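Local coordinates for protein glutathione s-transferase I (Zea mays, PDB 1AXD) that conjugates glutathione to electrophilic compounds, herbicides among them, as a dimeric plant glutathione S-transferase, at residues A1-Y6 and P55-G60; K140-Y145 and S181-Y186. All blocks are in the same frame, centred on the assembly; numbering follows the deposited sequence.

Interaction 1 of 2, residues A1-Y6 and P55-G60; sequences APMKLY and PALQDG
The ring of Y6 and the side-chain amide of Q58 lie nearly flat with each other, their planes 17° apart, and they meet at their edges. Q58 OE1 sits in the plane of the tyrosine ring and takes a hydrogen bond of 2.9 Å from Y6 OH. The hydroxyl lies beyond OE1, nearly in line with the C=O bond. The A56 carbonyl is at the edge of the same ring, with A56 O 3.3 Å from Y6 CD2. R48 makes a cation-pi contact with this ring. Q58 NE2 donates to G60 O at 2.8 Å, close to the amide plane. These two bonds fix the flip and the rotation of the amide. Q58 reaches the tyrosine because its chain is extended, with CG anti to the backbone N (chi1 179°).

In the antiparallel ladder, K4 N to Q58 O and Q58 N to K4 O are both 3.1 Å. Y6 N to A56 O is shorter, 2.7 Å. A water donates to P2 O and also to Q58 O, the acceptor of K4 N.

On the face that carries L5 and L57, L5 CD1 meets L57 CD1 at 3.9 Å, an apolar contact. M3 SD lies 3.8 Å from L57 CD2. M3 CG also passes the carboxylate of D59, whose OD2 is bound by Y73 and K77.

In the thioredoxin-like N-terminal domain, strand 3-6 also pairs with parallel strand 28-31, and strand 56-59 pairs antiparallel with 62-65 on its far side. Helix 14-24 packs on L5, and helix 67-78 on M3 and L57.

Interaction 2 of 2, residues K140-Y145 and S181-Y186; sequences KVLEVY and SVLDAY
L142 and Y186 bring together a regular helix and a loop, with CA atoms 7.2 Å apart. Residues 140-145 are a middle part of helix 128-151. Residues 181-185 have helical backbone angles without regular helical bonding. Y186 then takes the N-cap position of helix 187-198. The contact thus joins the loop before helix 187-198 to helix 128-151 in the C-terminal helical domain. No hydrogen bond joins the two segments directly.

The ring of Y186 is the main contact surface. L142 CB sits over one face, 3.7 Å from the ring centroid and 16° off its normal, a CH-pi contact. The two side chains cross at about a right angle. L142 CD1 also reaches the ring, 3.7 Å from Y186 CE2. A185 CB lies on the opposite face, so the ring is held between a helix residue and the residue just before it in sequence. With CG anti to the carbonyl carbon (chi1 -68°), the leucine branch is carried past the ring toward V182 and L183. CD1 of L142 meets V182 CG1 at 4.0 Å, and its CD2 meets L183 CD2 at 4.2 Å.

E143 runs past the phenol end of the ring, with its CG 3.9 Å from Y186 CE1. A water spans the polar ends, 3.0 Å from E143 OE2 and 3.0 Å from Y186 OH, and it donates to the carboxylate.

The grip is therefore dispersive, with L142 as its centre, and direct polar bonds play no part. The phenol keeps its polar end at the hydrated border, where the link to E143 goes through water.

How the interactions relate
The two contacts lie on opposite sides of the chain's centre, about 35 Å apart between their centres, and share no element. Interaction 1 belongs to the N-terminal thioredoxin-like domain and interaction 2 to the C-terminal helical domain. The first is mostly buried and joins neighbouring strands; the second is partly buried and joins a helix to a loop. Each has a tyrosine, used differently. In 1-6 with 55-60 the hydroxyl bonds directly to an amide, beside a backbone ladder. In 140-145 with 181-186 the ring face does the work, and the hydroxyl reaches its partner through water. The strand pair buries about twice the area, 490 against 234 Å².

Interaction 1 of 2, residues A1-Y6 and P55-G60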
ATOM      1  N   ALA A   1      27.422  -6.367   9.264  1.00 67.59           N
ATOM      2  CA  ALA A   1      27.484  -6.027   7.816  1.00 65.32           C
ATOM      3  C   ALA A   1      26.256  -6.514   7.056  1.00 62.30           C
ATOM      4  O   ALA A   1      25.550  -5.695   6.490  1.00 64.65           O
ATOM      5  CB  ALA A   1      28.805  -6.549   7.188  1.00 66.60           C
ATOM      6  N   PRO A   2      25.970  -7.831   7.053  1.00 57.87           N
ATOM      7  CA  PRO A   2      24.781  -8.263   6.311  1.00 53.16           C
ATOM      8  C   PRO A   2      23.472  -7.973   7.034  1.00 49.66           C
ATOM      9  O   PRO A   2      23.396  -8.168   8.243  1.00 49.15           O
ATOM     10  CB  PRO A   2      25.021  -9.762   6.142  1.00 53.15           C
ATOM     11  CG  PRO A   2      25.714 -10.129   7.406  1.00 52.89           C
ATOM     12  CD  PRO A   2      26.695  -8.992   7.605  1.00 56.76           C
ATOM     13  N   MET A   3      22.487  -7.455   6.306  1.00 43.22           N
ATOM     14  CA  MET A   3      21.173  -7.159   6.862  1.00 38.65           C
ATOM     15  C   MET A   3      20.509  -8.493   7.094  1.00 35.64           C
ATOM     16  O   MET A   3      20.757  -9.408   6.330  1.00 31.24           O
ATOM     17  CB  MET A   3      20.331  -6.370   5.850  1.00 38.51           C
ATOM     18  CG  MET A   3      20.924  -5.060   5.344  1.00 34.79           C
ATOM     19  SD  MET A   3      19.784  -4.226   4.172  1.00 37.84           S
ATOM     20  CE  MET A   3      20.638  -4.380   2.690  1.00 33.03           C
ATOM     21  N   LYS A   4      19.702  -8.628   8.141  1.00 34.62           N
ATOM     22  CA  LYS A   4      19.019  -9.897   8.391  1.00 34.97           C
ATOM     23  C   LYS A   4      17.582  -9.759   8.009  1.00 32.55           C
ATOM     24  O   LYS A   4      16.912  -8.884   8.533  1.00 33.35           O
ATOM     25  CB  LYS A   4      19.079 -10.304   9.866  1.00 38.46           C
ATOM     26  CG  LYS A   4      20.391 -10.047  10.580  1.00 48.91           C
ATOM     27  CD  LYS A   4      21.545 -10.763   9.934  1.00 57.81           C
ATOM     28  CE  LYS A   4      22.855 -10.322  10.561  1.00 64.71           C
ATOM     29  NZ  LYS A   4      24.017 -10.803   9.760  1.00 70.10           N
ATOM     30  N   LEU A   5      17.114 -10.596   7.089  1.00 30.30           N
ATOM     31  CA  LEU A   5      15.721 -10.581   6.656  1.00 28.01           C
ATOM     32  C   LEU A   5      15.007 -11.663   7.440  1.00 28.08           C
ATOM     33  O   LEU A   5      15.367 -12.824   7.328  1.00 26.22           O
ATOM     34  CB  LEU A   5      15.624 -10.835   5.146  1.00 25.60           C
ATOM     35  CG  LEU A   5      14.259 -10.815   4.451  1.00 22.71           C
ATOM     36  CD1 LEU A   5      13.569  -9.431   4.590  1.00 19.96           C
ATOM     37  CD2 LEU A   5      14.490 -11.143   2.969  1.00 21.68           C
ATOM     38  N   TYR A   6      14.018 -11.278   8.236  1.00 26.53           N
ATOM     39  CA  TYR A   6      13.291 -12.221   9.064  1.00 26.84           C
ATOM     40  C   TYR A   6      12.061 -12.786   8.448  1.00 30.40           C
ATOM     41  O   TYR A   6      11.203 -12.028   8.014  1.00 33.00           O
ATOM     42  CB  TYR A   6      12.953 -11.560  10.391  1.00 28.17           C
ATOM     43  CG  TYR A   6      14.174 -11.210  11.203  1.00 27.73           C
ATOM     44  CD1 TYR A   6      14.835 -12.189  11.931  1.00 28.62           C
ATOM     45  CD2 TYR A   6      14.662  -9.902  11.253  1.00 26.87           C
ATOM     46  CE1 TYR A   6      15.943 -11.892  12.695  1.00 30.23           C
ATOM     47  CE2 TYR A   6      15.782  -9.589  12.018  1.00 30.14           C
ATOM     48  CZ  TYR A   6      16.412 -10.599  12.741  1.00 33.06           C
ATOM     49  OH  TYR A   6      17.496 -10.345  13.545  1.00 39.74           O
ATOM     50  N   PRO A  55       7.386 -10.165   6.889  1.00 20.97           N
ATOM     51  CA  PRO A  55       8.811  -9.924   7.145  1.00 19.29           C
ATOM     52  C   PRO A  55       9.171  -8.812   8.078  1.00 18.27           C
ATOM     53  O   PRO A  55       8.324  -8.000   8.416  1.00 18.88           O
ATOM     54  CB  PRO A  55       9.346  -9.629   5.750  1.00 16.69           C
ATOM     55  CG  PRO A  55       8.234  -8.831   5.164  1.00 20.44           C
ATOM     56  CD  PRO A  55       7.004  -9.628   5.571  1.00 20.48           C
ATOM     57  N   ALA A  56      10.448  -8.787   8.452  1.00 16.62           N
ATOM     58  CA  ALA A  56      11.048  -7.783   9.315  1.00 16.06           C
ATOM     59  C   ALA A  56      12.505  -7.702   8.872  1.00 19.34           C
ATOM     60  O   ALA A  56      13.089  -8.740   8.586  1.00 18.45           O
ATOM     61  CB  ALA A  56      10.930  -8.209  10.786  1.00 10.41           C
ATOM     62  N   LEU A  57      13.058  -6.499   8.729  1.00 22.33           N
ATOM     63  CA  LEU A  57      14.458  -6.353   8.321  1.00 26.74           C
ATOM     64  C   LEU A  57      15.272  -5.597   9.348  1.00 30.41           C
ATOM     65  O   LEU A  57      14.765  -4.661   9.959  1.00 26.31           O
ATOM     66  CB  LEU A  57      14.585  -5.640   6.967  1.00 28.99           C
ATOM     67  CG  LEU A  57      16.018  -5.580   6.396  1.00 28.83           C
ATOM     68  CD1 LEU A  57      16.269  -6.760   5.451  1.00 22.72           C
ATOM     69  CD2 LEU A  57      16.250  -4.267   5.646  1.00 31.41           C
ATOM     70  N   GLN A  58      16.523  -5.996   9.526  1.00 33.39           N
ATOM     71  CA  GLN A  58      17.401  -5.329  10.470  1.00 35.07           C
ATOM     72  C   GLN A  58      18.680  -4.938   9.823  1.00 35.80           C
ATOM     73  O   GLN A  58      19.370  -5.793   9.278  1.00 34.55           O
ATOM     74  CB  GLN A  58      17.702  -6.228  11.661  1.00 36.13           C
ATOM     75  CG  GLN A  58      18.641  -5.588  12.668  1.00 43.72           C
ATOM     76  CD  GLN A  58      19.073  -6.550  13.754  1.00 49.42           C
ATOM     77  OE1 GLN A  58      18.627  -7.689  13.799  1.00 49.39           O
ATOM     78  NE2 GLN A  58      19.942  -6.089  14.640  1.00 51.02           N
ATOM     79  N   ASP A  59      18.976  -3.647   9.835  1.00 36.28           N
ATOM     80  CA  ASP A  59      20.216  -3.145   9.273  1.00 37.69           C
ATOM     81  C   ASP A  59      20.912  -2.502  10.409  1.00 36.66           C
ATOM     82  O   ASP A  59      20.589  -1.378  10.745  1.00 34.21           O
ATOM     83  CB  ASP A  59      19.952  -2.125   8.163  1.00 40.92           C
ATOM     84  CG  ASP A  59      21.162  -1.908   7.266  1.00 42.33           C
ATOM     85  OD1 ASP A  59      22.220  -2.543   7.501  1.00 46.82           O
ATOM     86  OD2 ASP A  59      21.049  -1.112   6.310  1.00 39.50           O
ATOM     87  N   GLY A  60      21.820  -3.235  11.046  1.00 37.94           N
ATOM     88  CA  GLY A  60      22.534  -2.700  12.186  1.00 35.82           C
ATOM     89  C   GLY A  60      21.564  -2.615  13.341  1.00 37.14           C
ATOM     90  O   GLY A  60      21.152  -3.627  13.880  1.00 38.53           O
TER
HETATM   91  O   HOH W   1      22.199  -6.625  10.027  1.00 28.41           O

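Interaction 2 of 2, residues K140-Y145 and S181-Y186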
ATOM      1  N   LYS A 140      -9.788  -8.332 -15.414  1.00 21.87           N
ATOM      2  CA  LYS A 140      -9.952  -6.928 -15.735  1.00 26.18           C
ATOM      3  C   LYS A 140      -8.669  -6.161 -15.476  1.00 29.57           C
ATOM      4  O   LYS A 140      -8.401  -5.191 -16.171  1.00 32.32           O
ATOM      5  CB  LYS A 140     -11.109  -6.340 -14.936  1.00 31.72           C
ATOM      6  CG  LYS A 140     -12.308  -7.283 -14.789  1.00 45.99           C
ATOM      7  CD  LYS A 140     -12.675  -7.980 -16.109  1.00 58.64           C
ATOM      8  CE  LYS A 140     -13.644  -9.157 -15.885  1.00 65.47           C
ATOM      9  NZ  LYS A 140     -13.867 -10.001 -17.112  1.00 66.21           N
ATOM     10  N   VAL A 141      -7.876  -6.600 -14.500  1.00 25.90           N
ATOM     11  CA  VAL A 141      -6.612  -5.942 -14.185  1.00 20.09           C
ATOM     12  C   VAL A 141      -5.609  -6.222 -15.264  1.00 21.53           C
ATOM     13  O   VAL A 141      -4.859  -5.328 -15.635  1.00 24.85           O
ATOM     14  CB  VAL A 141      -6.009  -6.439 -12.846  1.00 19.43           C
ATOM     15  CG1 VAL A 141      -4.634  -5.788 -12.615  1.00 11.78           C
ATOM     16  CG2 VAL A 141      -6.957  -6.137 -11.671  1.00 15.50           C
ATOM     17  N   LEU A 142      -5.550  -7.463 -15.736  1.00 22.43           N
ATOM     18  CA  LEU A 142      -4.601  -7.829 -16.783  1.00 21.49           C
ATOM     19  C   LEU A 142      -4.875  -7.097 -18.078  1.00 19.45           C
ATOM     20  O   LEU A 142      -3.939  -6.809 -18.792  1.00 23.48           O
ATOM     21  CB  LEU A 142      -4.552  -9.348 -16.983  1.00 22.05           C
ATOM     22  CG  LEU A 142      -3.956 -10.176 -15.833  1.00 21.91           C
ATOM     23  CD1 LEU A 142      -4.121 -11.674 -16.126  1.00 18.04           C
ATOM     24  CD2 LEU A 142      -2.466  -9.831 -15.622  1.00 17.07           C
ATOM     25  N   GLU A 143      -6.133  -6.786 -18.377  1.00 21.59           N
ATOM     26  CA  GLU A 143      -6.465  -6.024 -19.588  1.00 30.42           C
ATOM     27  C   GLU A 143      -5.765  -4.652 -19.547  1.00 30.79           C
ATOM     28  O   GLU A 143      -5.296  -4.178 -20.576  1.00 31.83           O
ATOM     29  CB  GLU A 143      -7.978  -5.811 -19.701  1.00 32.02           C
ATOM     30  CG  GLU A 143      -8.757  -7.032 -20.161  1.00 50.27           C
ATOM     31  CD  GLU A 143     -10.264  -6.772 -20.301  1.00 58.41           C
ATOM     32  OE1 GLU A 143     -10.656  -5.646 -20.689  1.00 63.81           O
ATOM     33  OE2 GLU A 143     -11.061  -7.702 -20.027  1.00 61.24           O
ATOM     34  N   VAL A 144      -5.724  -4.032 -18.365  1.00 30.80           N
ATOM     35  CA  VAL A 144      -5.078  -2.734 -18.160  1.00 24.16           C
ATOM     36  C   VAL A 144      -3.596  -2.879 -18.281  1.00 23.11           C
ATOM     37  O   VAL A 144      -2.966  -2.045 -18.912  1.00 22.92           O
ATOM     38  CB  VAL A 144      -5.403  -2.165 -16.782  1.00 18.38           C
ATOM     39  CG1 VAL A 144      -4.565  -0.906 -16.519  1.00 20.71           C
ATOM     40  CG2 VAL A 144      -6.899  -1.852 -16.689  1.00 17.66           C
ATOM     41  N   TYR A 145      -3.034  -3.898 -17.637  1.00 21.39           N
ATOM     42  CA  TYR A 145      -1.604  -4.150 -17.726  1.00 21.29           C
ATOM     43  C   TYR A 145      -1.237  -4.370 -19.162  1.00 21.90           C
ATOM     44  O   TYR A 145      -0.194  -3.912 -19.585  1.00 23.82           O
ATOM     45  CB  TYR A 145      -1.206  -5.374 -16.894  1.00 18.80           C
ATOM     46  CG  TYR A 145      -0.930  -5.083 -15.433  1.00 19.52           C
ATOM     47  CD1 TYR A 145      -1.855  -4.397 -14.648  1.00 20.59           C
ATOM     48  CD2 TYR A 145       0.255  -5.502 -14.835  1.00 20.26           C
ATOM     49  CE1 TYR A 145      -1.607  -4.138 -13.300  1.00 24.52           C
ATOM     50  CE2 TYR A 145       0.517  -5.251 -13.488  1.00 25.00           C
ATOM     51  CZ  TYR A 145      -0.417  -4.565 -12.721  1.00 26.28           C
ATOM     52  OH  TYR A 145      -0.157  -4.299 -11.389  1.00 17.50           O
ATOM     53  N   SER A 181      -1.832 -20.016 -17.455  1.00 31.39           N
ATOM     54  CA  SER A 181      -2.370 -19.878 -18.811  1.00 33.16           C
ATOM     55  C   SER A 181      -3.198 -18.640 -18.991  1.00 34.07           C
ATOM     56  O   SER A 181      -3.616 -18.362 -20.105  1.00 37.97           O
ATOM     57  CB  SER A 181      -3.202 -21.111 -19.170  1.00 30.48           C
ATOM     58  OG  SER A 181      -4.182 -21.355 -18.178  1.00 30.24           O
ATOM     59  N   VAL A 182      -3.454 -17.911 -17.909  1.00 36.36           N
ATOM     60  CA  VAL A 182      -4.235 -16.681 -17.995  1.00 37.47           C
ATOM     61  C   VAL A 182      -3.372 -15.586 -18.574  1.00 35.21           C
ATOM     62  O   VAL A 182      -3.890 -14.699 -19.222  1.00 37.92           O
ATOM     63  CB  VAL A 182      -4.847 -16.266 -16.603  1.00 37.14           C
ATOM     64  CG1 VAL A 182      -3.777 -15.673 -15.660  1.00 36.51           C
ATOM     65  CG2 VAL A 182      -6.003 -15.273 -16.804  1.00 38.27           C
ATOM     66  N   LEU A 183      -2.058 -15.690 -18.405  1.00 35.78           N
ATOM     67  CA  LEU A 183      -1.135 -14.690 -18.934  1.00 40.06           C
ATOM     68  C   LEU A 183      -0.969 -14.828 -20.422  1.00 42.44           C
ATOM     69  O   LEU A 183      -0.569 -13.871 -21.072  1.00 46.17           O
ATOM     70  CB  LEU A 183       0.235 -14.812 -18.266  1.00 39.03           C
ATOM     71  CG  LEU A 183       0.284 -14.695 -16.745  1.00 39.10           C
ATOM     72  CD1 LEU A 183       1.717 -14.966 -16.262  1.00 39.53           C
ATOM     73  CD2 LEU A 183      -0.202 -13.305 -16.307  1.00 36.55           C
ATOM     74  N   ASP A 184      -1.257 -16.007 -20.966  1.00 41.72           N
ATOM     75  CA  ASP A 184      -1.114 -16.222 -22.401  1.00 42.66           C
ATOM     76  C   ASP A 184      -2.078 -15.368 -23.173  1.00 42.19           C
ATOM     77  O   ASP A 184      -1.823 -15.088 -24.333  1.00 47.84           O
ATOM     78  CB  ASP A 184      -1.309 -17.701 -22.768  1.00 43.15           C
ATOM     79  CG  ASP A 184      -0.142 -18.586 -22.327  1.00 43.22           C
ATOM     80  OD1 ASP A 184       1.022 -18.294 -22.676  1.00 44.80           O
ATOM     81  OD2 ASP A 184      -0.394 -19.595 -21.641  1.00 46.88           O
ATOM     82  N   ALA A 185      -3.166 -14.934 -22.540  1.00 38.54           N
ATOM     83  CA  ALA A 185      -4.157 -14.102 -23.214  1.00 32.57           C
ATOM     84  C   ALA A 185      -3.709 -12.681 -23.316  1.00 32.69           C
ATOM     85  O   ALA A 185      -4.358 -11.896 -23.989  1.00 33.04           O
ATOM     86  CB  ALA A 185      -5.508 -14.204 -22.501  1.00 28.60           C
ATOM     87  N   TYR A 186      -2.584 -12.354 -22.688  1.00 33.19           N
ATOM     88  CA  TYR A 186      -2.070 -10.992 -22.701  1.00 30.51           C
ATOM     89  C   TYR A 186      -0.614 -11.008 -23.082  1.00 29.34           C
ATOM     90  O   TYR A 186       0.239 -10.928 -22.223  1.00 31.54           O
ATOM     91  CB  TYR A 186      -2.298 -10.354 -21.325  1.00 28.38           C
ATOM     92  CG  TYR A 186      -3.742 -10.466 -20.845  1.00 21.63           C
ATOM     93  CD1 TYR A 186      -4.718  -9.576 -21.286  1.00 16.00           C
ATOM     94  CD2 TYR A 186      -4.139 -11.500 -19.991  1.00 22.21           C
ATOM     95  CE1 TYR A 186      -6.056  -9.714 -20.898  1.00 13.39           C
ATOM     96  CE2 TYR A 186      -5.482 -11.643 -19.598  1.00 17.41           C
ATOM     97  CZ  TYR A 186      -6.423 -10.747 -20.060  1.00 11.85           C
ATOM     98  OH  TYR A 186      -7.736 -10.892 -19.700  1.00 24.60           O
TER
HETATM   99  O   HOH W   2     -10.568 -10.550 -20.706  1.00 48.16           O